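Local coordinates for cytochrome C-type biogenesis protein ccmF (Thermus thermophilus, PDB 6ZMQ), which acts as a membrane-bound cytochrome c heme lyase in cytochrome c maturation and probably takes part in heme transport, at residues Ser245-Gly250 with Lys593-Pro598; Gly558-Val563 with Tyr582-Ser587. All coordinates share one frame; numbering follows the deposited sequence.

In the fold
Both contacts reach the same antiparallel sheet, made of strands 554-556, 561-566, 578-581 and 593-594. Contact 1 sets the end strand of that sheet and the chain after it against the end of helix 224-247, predicted to span the membrane. Contact 2 lies farther out, about 30 Å from the chain centre against about 20 Å for contact 1. Their centres are about 16 Å apart. They meet where Val-594 CG2 packs on Tyr-582 OH, 3.3 Å away. Along the chain, both segments of contact 2 fall between those of contact 1. Neither is near the annotated heme-binding residues. A dodecyl maltoside molecule comes within about 6 Å of the Tyr-246 side chain.

Contact 1 of 2, residues Ser245-Gly250 with Lys593-Pro598; sequences SYEVLG and KVIYTP
Ile-595 touches the end of helix 224-247 and the turn after it with both branches of its side chain. The CG1-CD1 arm meets Glu-247 at the helix end: CG1 lies by Glu-247 O, and CD1 reaches Glu-247 CG at 4.1 Å. CG2 meets Gly-250 O, in the turn that follows, at 3.7 Å. With chi1 at 61°, CG1 sits between the backbone N and the carbonyl carbon, which turns it to the helix end. The Glu-247 chain runs out extended and crosses Thr-597 at about a right angle. Its OE1 faces the methyl CG2 of Thr-597 at 3.4 Å, while the hydroxyl of Thr-597 hydrogen-bonds to Leu-605 O. On the flank, Val-248 CG1 and Val-594 CG1 are 4.5 Å apart. No hydrogen bond crosses this contact. Gly-250 is the first residue after the helix to leave helical backbone angles, with positive phi (63°), which favours glycine. It leads into Trp-251, at the start of the tryptophan-rich WWD region characteristic of this heme-handling family. Lys-593 bends at chi3 and chi4, brings CE within 4.0 Å of Gly-250 O, and makes a cation-pi contact with Trp-251. Farther out, Tyr-246 OH hydrogen-bonds with Thr-624 OG1.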
loop_
_atom_site.group_PDB
_atom_site.type_symbol
_atom_site.label_atom_id
_atom_site.label_comp_id
_atom_site.label_asym_id
_atom_site.label_seq_id
_atom_site.Cartn_x
_atom_site.Cartn_y
_atom_site.Cartn_z
ATOM N N SER A 245 11.989 -1.850 -3.954
ATOM C CA SER A 245 12.919 -0.733 -4.077
ATOM C C SER A 245 14.293 -1.087 -3.516
ATOM O O SER A 245 15.317 -0.595 -4.006
ATOM C CB SER A 245 12.338 0.499 -3.377
ATOM O OG SER A 245 13.331 1.474 -3.127
ATOM N N TYR A 246 14.344 -1.937 -2.484
ATOM C CA TYR A 246 15.654 -2.355 -1.988
ATOM C C TYR A 246 16.302 -3.380 -2.921
ATOM O O TYR A 246 17.394 -3.141 -3.449
ATOM C CB TYR A 246 15.551 -2.930 -0.577
ATOM C CG TYR A 246 16.884 -3.079 0.141
ATOM C CD1 TYR A 246 17.561 -1.977 0.646
ATOM C CD2 TYR A 246 17.490 -4.318 0.257
ATOM C CE1 TYR A 246 18.783 -2.121 1.307
ATOM C CE2 TYR A 246 18.699 -4.473 0.909
ATOM C CZ TYR A 246 19.342 -3.378 1.435
ATOM O OH TYR A 246 20.550 -3.556 2.067
ATOM N N GLU A 247 15.638 -4.520 -3.166
ATOM C CA GLU A 247 16.320 -5.651 -3.783
ATOM C C GLU A 247 16.228 -5.672 -5.312
ATOM O O GLU A 247 17.162 -6.151 -5.962
ATOM C CB GLU A 247 15.776 -6.983 -3.210
ATOM C CG GLU A 247 16.576 -8.250 -3.619
ATOM C CD GLU A 247 16.323 -9.475 -2.760
ATOM O OE1 GLU A 247 16.682 -9.475 -1.565
ATOM O OE2 GLU A 247 15.838 -10.478 -3.322
ATOM N N VAL A 248 15.169 -5.166 -5.939
ATOM C CA VAL A 248 15.062 -5.315 -7.385
ATOM C C VAL A 248 15.238 -4.009 -8.150
ATOM O O VAL A 248 15.953 -4.001 -9.168
ATOM C CB VAL A 248 13.737 -5.993 -7.792
ATOM C CG1 VAL A 248 13.832 -6.500 -9.214
ATOM C CG2 VAL A 248 13.384 -7.136 -6.854
ATOM N N LEU A 249 14.678 -2.885 -7.696
ATOM C CA LEU A 249 15.021 -1.620 -8.332
ATOM C C LEU A 249 16.417 -1.182 -7.932
ATOM O O LEU A 249 17.089 -0.504 -8.717
ATOM C CB LEU A 249 13.986 -0.537 -7.984
ATOM C CG LEU A 249 13.921 0.812 -8.725
ATOM C CD1 LEU A 249 14.815 1.884 -8.101
ATOM C CD2 LEU A 249 14.233 0.660 -10.219
ATOM N N GLY A 250 16.867 -1.610 -6.755
ATOM C CA GLY A 250 18.264 -1.655 -6.382
ATOM C C GLY A 250 19.007 -0.341 -6.315
ATOM O O GLY A 250 20.146 -0.250 -6.779
ATOM N N LYS A 593 20.774 -1.114 -12.780
ATOM C CA LYS A 593 21.339 -2.232 -12.055
ATOM C C LYS A 593 20.237 -3.175 -11.582
ATOM O O LYS A 593 19.075 -2.782 -11.419
ATOM C CB LYS A 593 22.117 -1.709 -10.847
ATOM C CG LYS A 593 23.194 -0.726 -11.239
ATOM C CD LYS A 593 23.948 -0.125 -10.089
ATOM C CE LYS A 593 23.063 0.826 -9.303
ATOM N NZ LYS A 593 22.675 2.005 -10.111
ATOM N N VAL A 594 20.617 -4.437 -11.361
ATOM C CA VAL A 594 19.962 -5.293 -10.371
ATOM C C VAL A 594 21.062 -5.887 -9.486
ATOM O O VAL A 594 22.040 -6.501 -9.965
ATOM C CB VAL A 594 19.040 -6.381 -10.955
ATOM C CG1 VAL A 594 17.686 -5.806 -11.333
ATOM C CG2 VAL A 594 19.596 -7.025 -12.119
ATOM N N ILE A 595 20.920 -5.641 -8.198
ATOM C CA ILE A 595 21.888 -5.959 -7.161
ATOM C C ILE A 595 21.829 -7.440 -6.820
ATOM O O ILE A 595 20.802 -8.106 -7.011
ATOM C CB ILE A 595 21.593 -5.050 -5.948
ATOM C CG1 ILE A 595 20.197 -5.261 -5.377
ATOM C CG2 ILE A 595 21.415 -3.660 -6.393
ATOM C CD1 ILE A 595 20.072 -6.076 -4.140
ATOM N N TYR A 596 22.937 -7.979 -6.322
ATOM C CA TYR A 596 22.875 -9.294 -5.695
ATOM C C TYR A 596 23.102 -9.127 -4.201
ATOM O O TYR A 596 23.906 -8.287 -3.776
ATOM C CB TYR A 596 23.856 -10.295 -6.320
ATOM C CG TYR A 596 24.085 -11.542 -5.481
ATOM C CD1 TYR A 596 23.102 -12.529 -5.380
ATOM C CD2 TYR A 596 25.236 -11.681 -4.706
ATOM C CE1 TYR A 596 23.291 -13.649 -4.586
ATOM C CE2 TYR A 596 25.437 -12.799 -3.928
ATOM C CZ TYR A 596 24.457 -13.776 -3.857
ATOM O OH TYR A 596 24.642 -14.890 -3.069
ATOM N N THR A 597 22.359 -9.884 -3.403
ATOM C CA THR A 597 22.460 -9.757 -1.954
ATOM C C THR A 597 22.436 -11.074 -1.182
ATOM O O THR A 597 21.487 -11.873 -1.324
ATOM C CB THR A 597 21.393 -8.800 -1.437
ATOM O OG1 THR A 597 21.377 -8.889 -0.014
ATOM C CG2 THR A 597 20.005 -9.096 -2.032
ATOM N N PRO A 598 23.483 -11.372 -0.434
ATOM C CA PRO A 598 23.408 -12.399 0.610
ATOM C C PRO A 598 22.660 -11.952 1.852
ATOM O O PRO A 598 22.962 -10.899 2.438
ATOM C CB PRO A 598 24.886 -12.665 0.919
ATOM C CG PRO A 598 25.532 -12.409 -0.396
ATOM C CD PRO A 598 24.883 -11.120 -0.795
#

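Contact 2 of 2, residues Gly558-Val563 with Tyr582-Ser587; sequences GRRFAV and YPQMNS
Arg-560 lays its side chain over one face of the Tyr-582 ring. Its CG stands between the backbone N and the carbonyl carbon (chi1 45°), and the chain bends again at chi2. CD then makes a CH-pi contact, 4.0 Å from the centroid of the Tyr-582 ring. Beyond CD the guanidinium covers the hydroxyl end of the ring, with the two planes 32° apart. Tyr-582 CZ is 3.4 Å from Arg-560 CZ. The tyrosine OH lies over the guanidinium face, so it is close to NH2 without being hydrogen-bonded to it. The salt bridge of Arg-560 NH1 goes to Glu-557. The amide of Gln-584 backs the start of the same arginine, its CD 3.6 Å from Arg-560 CB. Replacing Arg-560 with an alanine would probably uncover this face of Tyr-582 and leave Glu-557 without its charged mate.

Ala-562 meets the same ring at its edge, CB to Tyr-582 CE1 at 3.7 Å. Phe-561 and Met-585 form a Met-aromatic contact. Met-585 CG, anti to its carbonyl carbon (chi1 -54°), lies at the Phe-561 ring edge in its plane. The bend at chi2 then places SD obliquely, 4.9 Å from the Phe-561 centroid. Val-563 CG2 touches Pro-583 CD at 4.1 Å.

Here strand 561-566 passes the loop that follows its antiparallel neighbour 578-581. Val-563 still hydrogen-bonds through its backbone to Phe-581, and Ala-562 through its backbone to Leu-555 on the other neighbouring strand. Asp-97, salt-bridged to Arg-559, and Ser-94, hydrogen-bonded to Asn-586, tie both segments to one outside region.

No hydrogen bond crosses between the two segments. The contact between them thus rests on apolar contacts and on a cationic group over an aromatic face, with Glu-557 likely to offset its charge.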
loop_
_atom_site.group_PDB
_atom_site.type_symbol
_atom_site.label_atom_id
_atom_site.label_comp_id
_atom_site.label_asym_id
_atom_site.label_seq_id
_atom_site.Cartn_x
_atom_site.Cartn_y
_atom_site.Cartn_z
ATOM N N GLY A 558 17.683 -11.795 -23.560
ATOM C CA GLY A 558 16.453 -11.314 -24.208
ATOM C C GLY A 558 16.351 -9.870 -24.051
ATOM O O GLY A 558 16.678 -9.464 -22.916
ATOM N N ARG A 559 15.625 -9.219 -24.959
ATOM C CA ARG A 559 15.255 -7.779 -25.001
ATOM C C ARG A 559 16.296 -6.898 -24.327
ATOM O O ARG A 559 16.311 -5.706 -24.663
ATOM C CB ARG A 559 13.853 -7.558 -24.428
ATOM C CG ARG A 559 12.764 -8.387 -25.096
ATOM C CD ARG A 559 11.398 -7.722 -25.088
ATOM N NE ARG A 559 10.933 -7.650 -26.463
ATOM C CZ ARG A 559 9.887 -8.300 -26.957
ATOM N NH1 ARG A 559 9.577 -8.176 -28.236
ATOM N NH2 ARG A 559 9.153 -9.066 -26.174
ATOM N N ARG A 560 16.970 -7.434 -23.305
ATOM C CA ARG A 560 18.112 -6.872 -22.616
ATOM C C ARG A 560 19.247 -7.882 -22.644
ATOM O O ARG A 560 19.048 -9.114 -22.647
ATOM C CB ARG A 560 17.809 -6.391 -21.179
ATOM C CG ARG A 560 16.988 -7.239 -20.202
ATOM C CD ARG A 560 17.747 -8.381 -19.530
ATOM N NE ARG A 560 17.011 -8.833 -18.353
ATOM C CZ ARG A 560 17.397 -9.804 -17.531
ATOM N NH1 ARG A 560 18.534 -10.462 -17.736
ATOM N NH2 ARG A 560 16.647 -10.109 -16.481
ATOM N N PHE A 561 20.411 -7.286 -22.850
ATOM C CA PHE A 561 21.725 -7.884 -22.786
ATOM C C PHE A 561 22.240 -7.582 -21.390
ATOM O O PHE A 561 22.029 -6.478 -20.876
ATOM C CB PHE A 561 22.634 -7.258 -23.851
ATOM C CG PHE A 561 22.148 -7.455 -25.277
ATOM C CD1 PHE A 561 21.242 -6.567 -25.866
ATOM C CD2 PHE A 561 22.579 -8.540 -26.019
ATOM C CE1 PHE A 561 20.788 -6.761 -27.166
ATOM C CE2 PHE A 561 22.145 -8.729 -27.325
ATOM C CZ PHE A 561 21.244 -7.847 -27.895
ATOM N N ALA A 562 22.856 -8.564 -20.757
ATOM C CA ALA A 562 23.273 -8.400 -19.377
ATOM C C ALA A 562 24.786 -8.499 -19.263
ATOM O O ALA A 562 25.442 -9.217 -20.023
ATOM C CB ALA A 562 22.603 -9.448 -18.492
ATOM N N VAL A 563 25.343 -7.761 -18.306
ATOM C CA VAL A 563 26.773 -7.826 -18.041
ATOM C C VAL A 563 27.031 -7.978 -16.550
ATOM O O VAL A 563 26.178 -7.684 -15.702
ATOM C CB VAL A 563 27.557 -6.627 -18.625
ATOM C CG1 VAL A 563 27.776 -6.805 -20.131
ATOM C CG2 VAL A 563 26.812 -5.347 -18.364
ATOM N N TYR A 582 22.281 -3.988 -16.683
ATOM C CA TYR A 582 21.694 -4.048 -18.014
ATOM C C TYR A 582 21.966 -2.775 -18.793
ATOM O O TYR A 582 21.388 -1.729 -18.468
ATOM C CB TYR A 582 20.188 -4.268 -17.978
ATOM C CG TYR A 582 19.787 -5.407 -17.125
ATOM C CD1 TYR A 582 20.282 -6.675 -17.378
ATOM C CD2 TYR A 582 18.846 -5.239 -16.123
ATOM C CE1 TYR A 582 19.915 -7.732 -16.604
ATOM C CE2 TYR A 582 18.434 -6.300 -15.368
ATOM C CZ TYR A 582 18.982 -7.549 -15.601
ATOM O OH TYR A 582 18.599 -8.632 -14.846
ATOM N N PRO A 583 22.545 -2.812 -20.098
ATOM C CA PRO A 583 22.548 -1.810 -21.435
ATOM C C PRO A 583 21.143 -2.395 -21.737
ATOM O O PRO A 583 21.104 -3.492 -22.199
ATOM C CB PRO A 583 23.831 -2.296 -22.084
ATOM C CG PRO A 583 24.639 -2.692 -20.916
ATOM C CD PRO A 583 23.674 -3.685 -20.353
ATOM N N GLN A 584 20.021 -1.771 -21.303
ATOM C CA GLN A 584 18.697 -2.288 -21.647
ATOM C C GLN A 584 18.204 -1.533 -22.878
ATOM O O GLN A 584 18.059 -0.312 -22.840
ATOM C CB GLN A 584 17.740 -2.170 -20.461
ATOM C CG GLN A 584 16.424 -2.949 -20.614
ATOM C CD GLN A 584 16.099 -3.807 -19.393
ATOM O OE1 GLN A 584 16.903 -3.919 -18.468
ATOM N NE2 GLN A 584 14.922 -4.424 -19.394
ATOM N N MET A 585 17.972 -2.265 -23.976
ATOM C CA MET A 585 17.788 -1.654 -25.296
ATOM C C MET A 585 16.500 -0.828 -25.424
ATOM O O MET A 585 16.465 0.126 -26.211
ATOM C CB MET A 585 17.817 -2.749 -26.365
ATOM C CG MET A 585 19.047 -3.659 -26.342
ATOM S SD MET A 585 20.602 -2.852 -26.789
ATOM C CE MET A 585 21.559 -3.028 -25.287
ATOM N N ASN A 586 15.441 -1.180 -24.677
ATOM C CA ASN A 586 14.098 -0.635 -24.925
ATOM C C ASN A 586 13.972 0.831 -24.523
ATOM O O ASN A 586 13.533 1.673 -25.314
ATOM C CB ASN A 586 13.053 -1.453 -24.174
ATOM C CG ASN A 586 11.734 -1.519 -24.906
ATOM O OD1 ASN A 586 11.006 -0.532 -25.001
ATOM N ND2 ASN A 586 11.439 -2.681 -25.476
ATOM N N SER A 587 14.348 1.142 -23.290
ATOM C CA SER A 587 14.380 2.495 -22.745
ATOM C C SER A 587 15.569 3.227 -23.390
ATOM O O SER A 587 16.397 2.576 -24.035
ATOM C CB SER A 587 14.451 2.363 -21.217
ATOM O OG SER A 587 14.121 3.561 -20.532
#